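Local coordinates for protein glycerol dehydratase (Clostridium butyricum, PDB 1R9D) that is a B12-independent glycerol dehydratase, a lyase of the glycyl radical family that probably removes water from glycerol by radical chemistry, at residues A[317-322]-A[370-375]; A[310-315]-A[363-368]; A[14-19]-A[68-73]; A[400-405]-A[758-763]. All coordinates share one frame; numbering follows the deposited sequence.

Interaction 1 (A[317-322]-A[370-375]); sequences KLNDIN and KLPQPS
The flat carboxamide of Asn319 has Leu371 CB over one face, displaced toward the polar atoms, and grips the backbone of Gln373 through its oxygen and nitrogen. This is a two-bond pairing between a side-chain amide and the N and O of one residue, and in this PFL-like fold it ties the loop after helix 304-317 to the loop that leads into strand 375-380. Gln373 N donates to Asn319 OD1 at 2.9 Å, with the donor tilted 25° from the carbonyl plane. In return Asn319 ND2 reaches Gln373 O at 2.7 Å, approaching from well above the plane of that peptide carbonyl rather than along a lone pair. Because both bonds seize the same residue, the amide can hardly turn about chi2; a further bond from ND2 to Trp315 O ties it back to helix 304-317. Leu371 CB stands 3.3 Å from Asn319 OD1, and Pro372 CD comes to 3.4 Å from the same oxygen, so apolar groups crowd a buried polar atom. Gln373 sends its side chain elsewhere: bent at chi2 (-73°), the chain leads away, OE1 bonds to Gln340 NE2, and the side chain lies about 10 Å from a bound glycerol. The Gln373-Pro374 peptide is cis, and Leu318 CD1 meets Pro374 CB at 3.7 Å, the two side chains crossing at about a right angle.

Interaction 2 (A[310-315]-A[363-368]); sequences LIDCIW and LEAAVH
A histidine-carboxylate hydrogen bond buried between two helices is the striking feature here: His368 ND1 donates to Asp312 OD2 at 2.8 Å, with an N-H...O angle of 160°. The oxygen is met on its syn side and lies near the imidazole plane, at the ring's edge, although carboxylate and ring are themselves turned 73° apart. Both groups have second partners: Gln308 holds Asp312 OD1, and His368 NE2 is hydrogen-bonded to Ser7 OG, so the ring is held at both nitrogens. Alongside, the methyl of Ala365 does the close packing. Its CB sits over the centre of the five-membered ring of Trp315, 3.6 Å from the centroid and nearly on the ring normal, a textbook CH-pi contact. The same CB approaches Asp312 OD1 at 3.4 Å and Ile311 CG2 at 3.9 Å, one small residue thus filling the middle of the interface. With the axes of their short segments 9.3 Å apart and crossing at -63°, helices 304-317 and 357-369 form a helix-helix crossing centred on Ala365 and joined by a His-carboxylate pair, within the PFL-like fold.

Interaction 3 (A[14-19]-A[68-73]); sequences NILKAQ and DQELIV
Helix 11-22, close to the start of the chain, packs on the loop between helices 47-61 and 92-97, with Leu16 as the wedge and Gln19 one turn of helix beyond it as a weak polar clasp. The join belongs to the periphery of the PFL-like fold and is only partly buried. Leu16 keeps CG beside its backbone N (chi1 -64°), and from there its CD2 branch reaches the loop, touching the carbonyl oxygen Asp68 O at 3.4 Å. That methyl also rests against Glu70 CG at 3.7 Å, the two side chains running at a slant to one another. The acid end of Glu70 is engaged by others: one oxygen makes a salt bridge with Lys317 and the other takes the backbone N-H of Arg67, so it is the aliphatic stem that remains for Leu16. Gln19 extends its chain along the same flank, and NE2 donates to Asp68 O at 3.2 Å, a long, weak bond with an angle of 134°. Asp68 O therefore meets a methyl and an amide from a single helix. Gln69, with a positive phi of 69°, turns the loop at this point, and Arg12, a turn earlier than Leu16 in the helix, binds its carbonyl. At the outer margin Ile15 CG2 brushes Gln69 CG at 4.4 Å.

Interaction 4 (A[400-405]-A[758-763]); sequences LGLPAY and IVRVAG
Ile758 begins the contact by setting its CG2 methyl, anti to the backbone N, 3.8 Å from Leu400 O, while its CB lies 4.3 Å from Leu400 CD2; its CG1 branch leads off toward Pro372. Val759 turns its side chain away and pairs through its backbone with Ala766 in the short antiparallel sheet. Arg760 buries more surface here than any other residue. Its CB comes to 3.8 Å from Gly401 CA, a close approach possible because Gly401, at a positive phi, presents no side chain there. With CG anti to its backbone N (chi1 -167°) and a bend at chi2, the chain then doubles over Gly401, and the guanidinium comes to lie under the carbonyl oxygen: Gly401 O stands 3.3 Å above one face of its plane, offset toward the rim. Arg760 NH1 is hydrogen-bonded to Ser765 OG. The flanks are apolar, Leu402 CD2 lying 3.5 Å from Arg760 NH1 and Ala404 CB 3.6 Å from Arg760 NH2. Further on, the loop through Val761 and Ala762 curls back, bringing Gly763 C 3.2 Å above the opposite face. Gly763 is the predicted site of the glycyl radical, which this structure does not contain. An oxygen over the face is not placed for an N-H bond; the attraction is probably that of charge and dipole, and the sandwiched guanidinium bridges segment 400-405 and the loop of the predicted radical site.

How the interactions relate
Along the chain interaction 3 comes first, interactions 2 and 1 follow with alternating segments, and interaction 4 closes last, its second strand far downstream in the glycine radical range. Interaction 2 joins helices 304-317 and 357-369, and interaction 1 the loops that follow them; their centres lie about 10 Å apart, and they touch where Pro374 meets Trp315. Interaction 3, about 12 to 13 Å from both between centres, joins through Leu16 with Cys313 and through Glu70 with Lys317. Interaction 1 also meets interaction 4, about 13 Å away between centres, beside strands 375-380 and 404-407 of one sheet. Periphery and predicted radical loop, at interactions 3 and 4 with centres about 24 Å apart, are thus linked through interactions 1 and 2.

Interaction 1 (A[317-322]-A[370-375])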
loop_
_atom_site.group_PDB
_atom_site.type_symbol
_atom_site.label_atom_id
_atom_site.label_comp_id
_atom_site.label_asym_id
_atom_site.label_seq_id
_atom_site.Cartn_x
_atom_site.Cartn_y
_atom_site.Cartn_z
ATOM N N LYS A 317 -6.100 23.953 30.068
ATOM C CA LYS A 317 -5.875 23.731 28.638
ATOM C C LYS A 317 -6.394 22.357 28.208
ATOM O O LYS A 317 -6.942 22.205 27.119
ATOM C CB LYS A 317 -4.383 23.841 28.293
ATOM C CG LYS A 317 -3.782 25.237 28.479
ATOM C CD LYS A 317 -4.538 26.289 27.679
ATOM C CE LYS A 317 -4.535 25.996 26.191
ATOM N NZ LYS A 317 -5.384 26.971 25.428
ATOM N N LEU A 318 -6.222 21.355 29.065
ATOM C CA LEU A 318 -6.690 20.009 28.740
ATOM C C LEU A 318 -8.214 19.965 28.591
ATOM O O LEU A 318 -8.767 19.010 28.049
ATOM C CB LEU A 318 -6.223 19.020 29.817
ATOM C CG LEU A 318 -4.723 18.700 29.821
ATOM C CD1 LEU A 318 -4.309 18.166 31.175
ATOM C CD2 LEU A 318 -4.408 17.702 28.714
ATOM N N ASN A 319 -8.894 21.004 29.072
ATOM C CA ASN A 319 -10.350 21.084 28.976
ATOM C C ASN A 319 -10.764 21.906 27.754
ATOM O O ASN A 319 -11.950 22.028 27.442
ATOM C CB ASN A 319 -10.926 21.729 30.241
ATOM C CG ASN A 319 -10.989 20.769 31.413
ATOM O OD1 ASN A 319 -11.921 19.976 31.528
ATOM N ND2 ASN A 319 -9.992 20.830 32.282
ATOM N N ASP A 320 -9.779 22.455 27.057
ATOM C CA ASP A 320 -10.051 23.284 25.887
ATOM C C ASP A 320 -10.316 22.453 24.635
ATOM O O ASP A 320 -11.019 22.889 23.724
ATOM C CB ASP A 320 -8.874 24.224 25.634
ATOM C CG ASP A 320 -9.254 25.404 24.767
ATOM O OD1 ASP A 320 -8.346 26.015 24.154
ATOM O OD2 ASP A 320 -10.460 25.724 24.708
ATOM N N ILE A 321 -9.751 21.250 24.595
ATOM C CA ILE A 321 -9.916 20.364 23.450
ATOM C C ILE A 321 -11.272 19.662 23.452
ATOM O O ILE A 321 -11.748 19.222 24.497
ATOM C CB ILE A 321 -8.790 19.299 23.433
ATOM C CG1 ILE A 321 -7.429 20.004 23.420
ATOM C CG2 ILE A 321 -8.946 18.380 22.223
ATOM C CD1 ILE A 321 -6.234 19.068 23.402
ATOM N N ASN A 322 -11.901 19.577 22.282
ATOM C CA ASN A 322 -13.187 18.905 22.155
ATOM C C ASN A 322 -13.209 18.151 20.833
ATOM O O ASN A 322 -12.341 18.360 19.980
ATOM C CB ASN A 322 -14.348 19.901 22.210
ATOM C CG ASN A 322 -15.631 19.275 22.747
ATOM O OD1 ASN A 322 -15.811 18.055 22.701
ATOM N ND2 ASN A 322 -16.537 20.114 23.243
ATOM N N LYS A 370 -11.294 22.025 39.171
ATOM C CA LYS A 370 -12.591 21.354 39.224
ATOM C C LYS A 370 -13.338 21.222 37.891
ATOM O O LYS A 370 -14.539 21.481 37.812
ATOM C CB LYS A 370 -13.495 22.037 40.259
ATOM C CG LYS A 370 -12.919 22.027 41.670
ATOM C CD LYS A 370 -13.903 22.578 42.699
ATOM C CE LYS A 370 -13.295 22.570 44.096
ATOM N NZ LYS A 370 -14.283 22.990 45.135
ATOM N N LEU A 371 -12.625 20.813 36.847
ATOM C CA LEU A 371 -13.222 20.604 35.533
ATOM C C LEU A 371 -13.132 19.099 35.238
ATOM O O LEU A 371 -12.434 18.378 35.938
ATOM C CB LEU A 371 -12.467 21.419 34.469
ATOM C CG LEU A 371 -12.738 22.931 34.532
ATOM C CD1 LEU A 371 -11.898 23.675 33.497
ATOM C CD2 LEU A 371 -14.214 23.179 34.277
ATOM N N PRO A 372 -13.837 18.610 34.203
ATOM C CA PRO A 372 -13.825 17.182 33.842
ATOM C C PRO A 372 -12.455 16.587 33.518
ATOM O O PRO A 372 -12.180 15.426 33.849
ATOM C CB PRO A 372 -14.760 17.124 32.639
ATOM C CG PRO A 372 -15.707 18.256 32.891
ATOM C CD PRO A 372 -14.777 19.349 33.346
ATOM N N GLN A 373 -11.608 17.371 32.854
ATOM C CA GLN A 373 -10.276 16.919 32.476
ATOM C C GLN A 373 -9.182 17.577 33.310
ATOM O O GLN A 373 -9.367 18.674 33.848
ATOM C CB GLN A 373 -10.032 17.212 30.989
ATOM C CG GLN A 373 -10.939 16.433 30.059
ATOM C CD GLN A 373 -10.556 14.966 29.993
ATOM O OE1 GLN A 373 -9.512 14.616 29.444
ATOM N NE2 GLN A 373 -11.391 14.105 30.566
ATOM N N PRO A 374 -8.032 16.901 33.450
ATOM C CA PRO A 374 -7.772 15.583 32.862
ATOM C C PRO A 374 -8.380 14.494 33.739
ATOM O O PRO A 374 -8.802 14.760 34.866
ATOM C CB PRO A 374 -6.254 15.511 32.854
ATOM C CG PRO A 374 -5.909 16.228 34.124
ATOM C CD PRO A 374 -6.809 17.444 34.066
ATOM N N SER A 375 -8.434 13.276 33.211
ATOM C CA SER A 375 -8.961 12.149 33.969
ATOM C C SER A 375 -7.830 11.763 34.915
ATOM O O SER A 375 -6.998 10.910 34.590
ATOM C CB SER A 375 -9.298 10.991 33.025
ATOM O OG SER A 375 -10.353 11.343 32.139
#

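Interaction 2 (A[310-315]-A[363-368])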
loop_
_atom_site.group_PDB
_atom_site.type_symbol
_atom_site.label_atom_id
_atom_site.label_comp_id
_atom_site.label_asym_id
_atom_site.label_seq_id
_atom_site.Cartn_x
_atom_site.Cartn_y
_atom_site.Cartn_z
ATOM N N LEU A 310 1.025 27.171 37.168
ATOM C CA LEU A 310 1.315 26.692 35.817
ATOM C C LEU A 310 0.648 25.339 35.576
ATOM O O LEU A 310 0.120 25.072 34.490
ATOM C CB LEU A 310 2.827 26.574 35.608
ATOM C CG LEU A 310 3.576 27.905 35.474
ATOM C CD1 LEU A 310 5.068 27.654 35.403
ATOM C CD2 LEU A 310 3.092 28.633 34.229
ATOM N N ILE A 311 0.679 24.482 36.591
ATOM C CA ILE A 311 0.044 23.175 36.477
ATOM C C ILE A 311 -1.464 23.400 36.332
ATOM O O ILE A 311 -2.123 22.744 35.527
ATOM C CB ILE A 311 0.367 22.296 37.714
ATOM C CG1 ILE A 311 1.857 21.938 37.701
ATOM C CG2 ILE A 311 -0.479 21.024 37.704
ATOM C CD1 ILE A 311 2.306 21.053 38.857
ATOM N N ASP A 312 -2.008 24.350 37.091
ATOM C CA ASP A 312 -3.433 24.649 36.997
ATOM C C ASP A 312 -3.784 25.098 35.582
ATOM O O ASP A 312 -4.842 24.747 35.057
ATOM C CB ASP A 312 -3.836 25.749 37.991
ATOM C CG ASP A 312 -3.707 25.313 39.443
ATOM O OD1 ASP A 312 -3.656 24.090 39.708
ATOM O OD2 ASP A 312 -3.669 26.202 40.326
ATOM N N CYS A 313 -2.900 25.877 34.960
ATOM C CA CYS A 313 -3.149 26.340 33.599
ATOM C C CYS A 313 -3.182 25.166 32.626
ATOM O O CYS A 313 -3.989 25.149 31.700
ATOM C CB CYS A 313 -2.082 27.345 33.163
ATOM S SG CYS A 313 -2.282 28.978 33.928
ATOM N N ILE A 314 -2.301 24.191 32.839
ATOM C CA ILE A 314 -2.263 23.014 31.977
ATOM C C ILE A 314 -3.576 22.252 32.146
ATOM O O ILE A 314 -4.158 21.770 31.175
ATOM C CB ILE A 314 -1.076 22.088 32.330
ATOM C CG1 ILE A 314 0.238 22.718 31.843
ATOM C CG2 ILE A 314 -1.272 20.725 31.689
ATOM C CD1 ILE A 314 1.480 21.945 32.237
ATOM N N TRP A 315 -4.043 22.150 33.386
ATOM C CA TRP A 315 -5.305 21.470 33.653
ATOM C C TRP A 315 -6.404 22.136 32.825
ATOM O O TRP A 315 -7.194 21.464 32.159
ATOM C CB TRP A 315 -5.660 21.550 35.142
ATOM C CG TRP A 315 -5.485 20.261 35.915
ATOM C CD1 TRP A 315 -6.420 19.651 36.705
ATOM C CD2 TRP A 315 -4.301 19.452 35.999
ATOM N NE1 TRP A 315 -5.892 18.515 37.276
ATOM C CE2 TRP A 315 -4.595 18.368 36.860
ATOM C CE3 TRP A 315 -3.021 19.535 35.432
ATOM C CZ2 TRP A 315 -3.657 17.375 37.168
ATOM C CZ3 TRP A 315 -2.083 18.544 35.737
ATOM C CH2 TRP A 315 -2.410 17.479 36.600
ATOM N N LEU A 363 -2.789 16.441 42.422
ATOM C CA LEU A 363 -3.988 16.247 43.226
ATOM C C LEU A 363 -4.552 17.622 43.592
ATOM O O LEU A 363 -5.761 17.838 43.572
ATOM C CB LEU A 363 -3.648 15.457 44.495
ATOM C CG LEU A 363 -3.115 14.026 44.294
ATOM C CD1 LEU A 363 -2.757 13.410 45.641
ATOM C CD2 LEU A 363 -4.165 13.181 43.599
ATOM N N GLU A 364 -3.659 18.551 43.912
ATOM C CA GLU A 364 -4.056 19.904 44.281
ATOM C C GLU A 364 -4.750 20.599 43.106
ATOM O O GLU A 364 -5.771 21.259 43.283
ATOM C CB GLU A 364 -2.824 20.708 44.710
ATOM C CG GLU A 364 -3.129 21.936 45.546
ATOM C CD GLU A 364 -3.448 21.593 46.993
ATOM O OE1 GLU A 364 -3.834 22.507 47.752
ATOM O OE2 GLU A 364 -3.305 20.409 47.373
ATOM N N ALA A 365 -4.194 20.441 41.907
ATOM C CA ALA A 365 -4.757 21.057 40.706
ATOM C C ALA A 365 -6.199 20.643 40.438
ATOM O O ALA A 365 -7.006 21.449 39.974
ATOM C CB ALA A 365 -3.889 20.729 39.487
ATOM N N ALA A 366 -6.530 19.387 40.723
ATOM C CA ALA A 366 -7.891 18.915 40.496
ATOM C C ALA A 366 -8.893 19.716 41.329
ATOM O O ALA A 366 -10.011 19.985 40.882
ATOM C CB ALA A 366 -7.996 17.426 40.831
ATOM N N VAL A 367 -8.488 20.102 42.534
ATOM C CA VAL A 367 -9.363 20.871 43.417
ATOM C C VAL A 367 -9.371 22.358 43.052
ATOM O O VAL A 367 -10.368 23.051 43.262
ATOM C CB VAL A 367 -8.939 20.724 44.888
ATOM C CG1 VAL A 367 -9.946 21.436 45.793
ATOM C CG2 VAL A 367 -8.854 19.254 45.254
ATOM N N HIS A 368 -8.261 22.840 42.502
ATOM C CA HIS A 368 -8.152 24.241 42.097
ATOM C C HIS A 368 -9.020 24.550 40.883
ATOM O O HIS A 368 -9.703 25.574 40.837
ATOM C CB HIS A 368 -6.702 24.591 41.749
ATOM C CG HIS A 368 -5.840 24.880 42.937
ATOM N ND1 HIS A 368 -4.540 25.323 42.817
ATOM C CD2 HIS A 368 -6.089 24.796 44.265
ATOM C CE1 HIS A 368 -4.025 25.499 44.022
ATOM N NE2 HIS A 368 -4.945 25.186 44.918
#

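Interaction 3 (A[14-19]-A[68-73])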
loop_
_atom_site.group_PDB
_atom_site.type_symbol
_atom_site.label_atom_id
_atom_site.label_comp_id
_atom_site.label_asym_id
_atom_site.label_seq_id
_atom_site.Cartn_x
_atom_site.Cartn_y
_atom_site.Cartn_z
ATOM N N ASN A 14 -9.521 31.172 38.032
ATOM C CA ASN A 14 -10.971 31.315 37.992
ATOM C C ASN A 14 -11.413 31.938 36.670
ATOM O O ASN A 14 -12.445 31.564 36.111
ATOM C CB ASN A 14 -11.470 32.170 39.161
ATOM C CG ASN A 14 -11.156 31.550 40.509
ATOM O OD1 ASN A 14 -11.256 30.334 40.684
ATOM N ND2 ASN A 14 -10.786 32.383 41.474
ATOM N N ILE A 15 -10.629 32.890 36.173
ATOM C CA ILE A 15 -10.945 33.554 34.913
ATOM C C ILE A 15 -10.819 32.591 33.730
ATOM O O ILE A 15 -11.684 32.552 32.856
ATOM C CB ILE A 15 -10.017 34.766 34.676
ATOM C CG1 ILE A 15 -10.281 35.830 35.745
ATOM C CG2 ILE A 15 -10.253 35.343 33.281
ATOM C CD1 ILE A 15 -9.321 36.995 35.702
ATOM N N LEU A 16 -9.739 31.817 33.710
ATOM C CA LEU A 16 -9.513 30.862 32.630
ATOM C C LEU A 16 -10.567 29.757 32.663
ATOM O O LEU A 16 -11.057 29.330 31.619
ATOM C CB LEU A 16 -8.108 30.270 32.740
ATOM C CG LEU A 16 -6.969 31.277 32.554
ATOM C CD1 LEU A 16 -5.649 30.641 32.926
ATOM C CD2 LEU A 16 -6.946 31.766 31.112
ATOM N N LYS A 17 -10.926 29.306 33.864
ATOM C CA LYS A 17 -11.940 28.261 33.998
ATOM C C LYS A 17 -13.281 28.739 33.448
ATOM O O LYS A 17 -14.006 27.983 32.798
ATOM C CB LYS A 17 -12.116 27.857 35.466
ATOM C CG LYS A 17 -13.282 26.897 35.686
ATOM C CD LYS A 17 -13.489 26.568 37.159
ATOM C CE LYS A 17 -14.667 25.618 37.340
ATOM N NZ LYS A 17 -14.989 25.368 38.777
ATOM N N ALA A 18 -13.611 29.997 33.720
ATOM C CA ALA A 18 -14.864 30.573 33.251
ATOM C C ALA A 18 -14.924 30.592 31.726
ATOM O O ALA A 18 -15.999 30.476 31.136
ATOM C CB ALA A 18 -15.025 31.993 33.803
ATOM N N GLN A 19 -13.769 30.743 31.086
ATOM C CA GLN A 19 -13.716 30.769 29.629
ATOM C C GLN A 19 -14.176 29.427 29.078
ATOM O O GLN A 19 -14.863 29.363 28.060
ATOM C CB GLN A 19 -12.293 31.065 29.150
ATOM C CG GLN A 19 -11.712 32.364 29.689
ATOM C CD GLN A 19 -10.360 32.697 29.085
ATOM O OE1 GLN A 19 -9.616 31.804 28.670
ATOM N NE2 GLN A 19 -10.028 33.984 29.046
ATOM N N ASP A 68 -7.252 35.577 26.838
ATOM C CA ASP A 68 -6.906 36.515 27.901
ATOM C C ASP A 68 -6.405 35.853 29.184
ATOM O O ASP A 68 -6.971 34.867 29.652
ATOM C CB ASP A 68 -8.112 37.404 28.226
ATOM C CG ASP A 68 -8.713 38.048 26.989
ATOM O OD1 ASP A 68 -7.952 38.635 26.188
ATOM O OD2 ASP A 68 -9.951 37.970 26.819
ATOM N N GLN A 69 -5.330 36.409 29.736
ATOM C CA GLN A 69 -4.726 35.939 30.982
ATOM C C GLN A 69 -4.026 34.575 30.959
ATOM O O GLN A 69 -3.630 34.068 32.006
ATOM C CB GLN A 69 -5.773 35.951 32.102
ATOM C CG GLN A 69 -6.377 37.324 32.388
ATOM C CD GLN A 69 -5.317 38.394 32.611
ATOM O OE1 GLN A 69 -4.389 38.215 33.404
ATOM N NE2 GLN A 69 -5.457 39.520 31.913
ATOM N N GLU A 70 -3.864 33.984 29.781
ATOM C CA GLU A 70 -3.197 32.686 29.688
ATOM C C GLU A 70 -1.694 32.766 29.949
ATOM O O GLU A 70 -1.034 33.729 29.550
ATOM C CB GLU A 70 -3.421 32.062 28.303
ATOM C CG GLU A 70 -4.730 31.298 28.147
ATOM C CD GLU A 70 -4.830 30.570 26.811
ATOM O OE1 GLU A 70 -5.612 29.599 26.721
ATOM O OE2 GLU A 70 -4.136 30.973 25.848
ATOM N N LEU A 71 -1.160 31.752 30.629
ATOM C CA LEU A 71 0.272 31.667 30.899
ATOM C C LEU A 71 0.830 30.596 29.959
ATOM O O LEU A 71 1.974 30.671 29.508
ATOM C CB LEU A 71 0.542 31.274 32.354
ATOM C CG LEU A 71 0.320 32.320 33.452
ATOM C CD1 LEU A 71 0.566 31.691 34.813
ATOM C CD2 LEU A 71 1.258 33.500 33.242
ATOM N N ILE A 72 0.002 29.597 29.674
ATOM C CA ILE A 72 0.365 28.502 28.774
ATOM C C ILE A 72 -0.483 28.706 27.525
ATOM O O ILE A 72 -1.710 28.709 27.599
ATOM C CB ILE A 72 0.036 27.124 29.406
ATOM C CG1 ILE A 72 0.908 26.893 30.644
ATOM C CG2 ILE A 72 0.230 26.010 28.371
ATOM C CD1 ILE A 72 2.396 26.751 30.349
ATOM N N VAL A 73 0.162 28.875 26.375
ATOM C CA VAL A 73 -0.573 29.122 25.141
ATOM C C VAL A 73 -0.615 27.969 24.143
ATOM O O VAL A 73 0.227 27.075 24.169
ATOM C CB VAL A 73 -0.018 30.378 24.419
ATOM C CG1 VAL A 73 -0.211 31.606 25.298
ATOM C CG2 VAL A 73 1.456 30.189 24.098
#

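Interaction 4 (A[400-405]-A[758-763])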
loop_
_atom_site.group_PDB
_atom_site.type_symbol
_atom_site.label_atom_id
_atom_site.label_comp_id
_atom_site.label_asym_id
_atom_site.label_seq_id
_atom_site.Cartn_x
_atom_site.Cartn_y
_atom_site.Cartn_z
ATOM N N LEU A 400 -15.774 15.041 42.886
ATOM C CA LEU A 400 -15.533 15.264 41.465
ATOM C C LEU A 400 -15.444 13.929 40.728
ATOM O O LEU A 400 -15.361 13.892 39.498
ATOM C CB LEU A 400 -14.227 16.037 41.275
ATOM C CG LEU A 400 -14.102 17.350 42.050
ATOM C CD1 LEU A 400 -12.686 17.886 41.913
ATOM C CD2 LEU A 400 -15.121 18.361 41.530
ATOM N N GLY A 401 -15.465 12.836 41.485
ATOM C CA GLY A 401 -15.367 11.519 40.882
ATOM C C GLY A 401 -13.911 11.112 40.744
ATOM O O GLY A 401 -13.597 10.021 40.260
ATOM N N LEU A 402 -13.021 11.995 41.186
ATOM C CA LEU A 402 -11.584 11.762 41.113
ATOM C C LEU A 402 -11.029 11.403 42.481
ATOM O O LEU A 402 -11.600 11.777 43.506
ATOM C CB LEU A 402 -10.872 13.024 40.620
ATOM C CG LEU A 402 -11.378 13.671 39.334
ATOM C CD1 LEU A 402 -10.701 15.031 39.165
ATOM C CD2 LEU A 402 -11.096 12.765 38.142
ATOM N N PRO A 403 -9.914 10.655 42.518
ATOM C CA PRO A 403 -9.219 10.161 41.326
ATOM C C PRO A 403 -9.610 8.705 41.101
ATOM O O PRO A 403 -10.245 8.092 41.959
ATOM C CB PRO A 403 -7.759 10.281 41.722
ATOM C CG PRO A 403 -7.806 9.825 43.160
ATOM C CD PRO A 403 -9.041 10.551 43.703
ATOM N N ALA A 404 -9.248 8.159 39.945
ATOM C CA ALA A 404 -9.514 6.752 39.676
ATOM C C ALA A 404 -8.319 6.047 40.321
ATOM O O ALA A 404 -7.205 6.565 40.265
ATOM C CB ALA A 404 -9.543 6.498 38.173
ATOM N N TYR A 405 -8.551 4.889 40.948
ATOM C CA TYR A 405 -7.483 4.134 41.611
ATOM C C TYR A 405 -7.129 2.892 40.808
ATOM O O TYR A 405 -8.021 2.182 40.348
ATOM C CB TYR A 405 -7.912 3.705 43.026
ATOM C CG TYR A 405 -8.230 4.856 43.962
ATOM C CD1 TYR A 405 -9.441 5.540 43.874
ATOM C CD2 TYR A 405 -7.312 5.271 44.921
ATOM C CE1 TYR A 405 -9.729 6.613 44.722
ATOM C CE2 TYR A 405 -7.588 6.346 45.775
ATOM C CZ TYR A 405 -8.798 7.008 45.667
ATOM O OH TYR A 405 -9.078 8.063 46.508
ATOM N N ILE A 758 -19.797 18.630 38.515
ATOM C CA ILE A 758 -19.071 17.544 37.857
ATOM C C ILE A 758 -19.495 16.205 38.448
ATOM O O ILE A 758 -19.711 16.099 39.655
ATOM C CB ILE A 758 -17.546 17.668 38.059
ATOM C CG1 ILE A 758 -17.065 19.059 37.637
ATOM C CG2 ILE A 758 -16.825 16.589 37.242
ATOM C CD1 ILE A 758 -17.327 19.379 36.178
ATOM N N VAL A 759 -19.603 15.186 37.599
ATOM C CA VAL A 759 -19.990 13.855 38.055
ATOM C C VAL A 759 -19.184 12.775 37.333
ATOM O O VAL A 759 -18.743 12.963 36.200
ATOM C CB VAL A 759 -21.490 13.586 37.803
ATOM C CG1 VAL A 759 -21.773 13.568 36.312
ATOM C CG2 VAL A 759 -21.897 12.266 38.428
ATOM N N ARG A 760 -19.000 11.642 37.998
ATOM C CA ARG A 760 -18.264 10.531 37.411
ATOM C C ARG A 760 -19.222 9.671 36.594
ATOM O O ARG A 760 -20.274 9.263 37.093
ATOM C CB ARG A 760 -17.649 9.669 38.514
ATOM C CG ARG A 760 -16.613 8.689 38.022
ATOM C CD ARG A 760 -15.429 9.451 37.462
ATOM N NE ARG A 760 -14.323 8.572 37.128
ATOM C CZ ARG A 760 -13.146 8.995 36.683
ATOM N NH1 ARG A 760 -12.922 10.293 36.515
ATOM N NH2 ARG A 760 -12.190 8.119 36.418
ATOM N N VAL A 761 -18.869 9.405 35.341
ATOM C CA VAL A 761 -19.692 8.561 34.490
ATOM C C VAL A 761 -19.100 7.148 34.580
ATOM O O VAL A 761 -19.596 6.317 35.342
ATOM C CB VAL A 761 -19.690 9.063 33.023
ATOM C CG1 VAL A 761 -20.603 8.194 32.174
ATOM C CG2 VAL A 761 -20.170 10.513 32.968
ATOM N N ALA A 762 -18.032 6.883 33.831
ATOM C CA ALA A 762 -17.377 5.574 33.868
ATOM C C ALA A 762 -15.963 5.678 33.310
ATOM O O ALA A 762 -15.761 5.591 32.101
ATOM C CB ALA A 762 -18.188 4.552 33.066
ATOM N N GLY A 763 -14.984 5.865 34.192
ATOM C CA GLY A 763 -13.608 5.992 33.748
ATOM C C GLY A 763 -13.281 7.436 33.413
ATOM O O GLY A 763 -12.151 7.767 33.039
#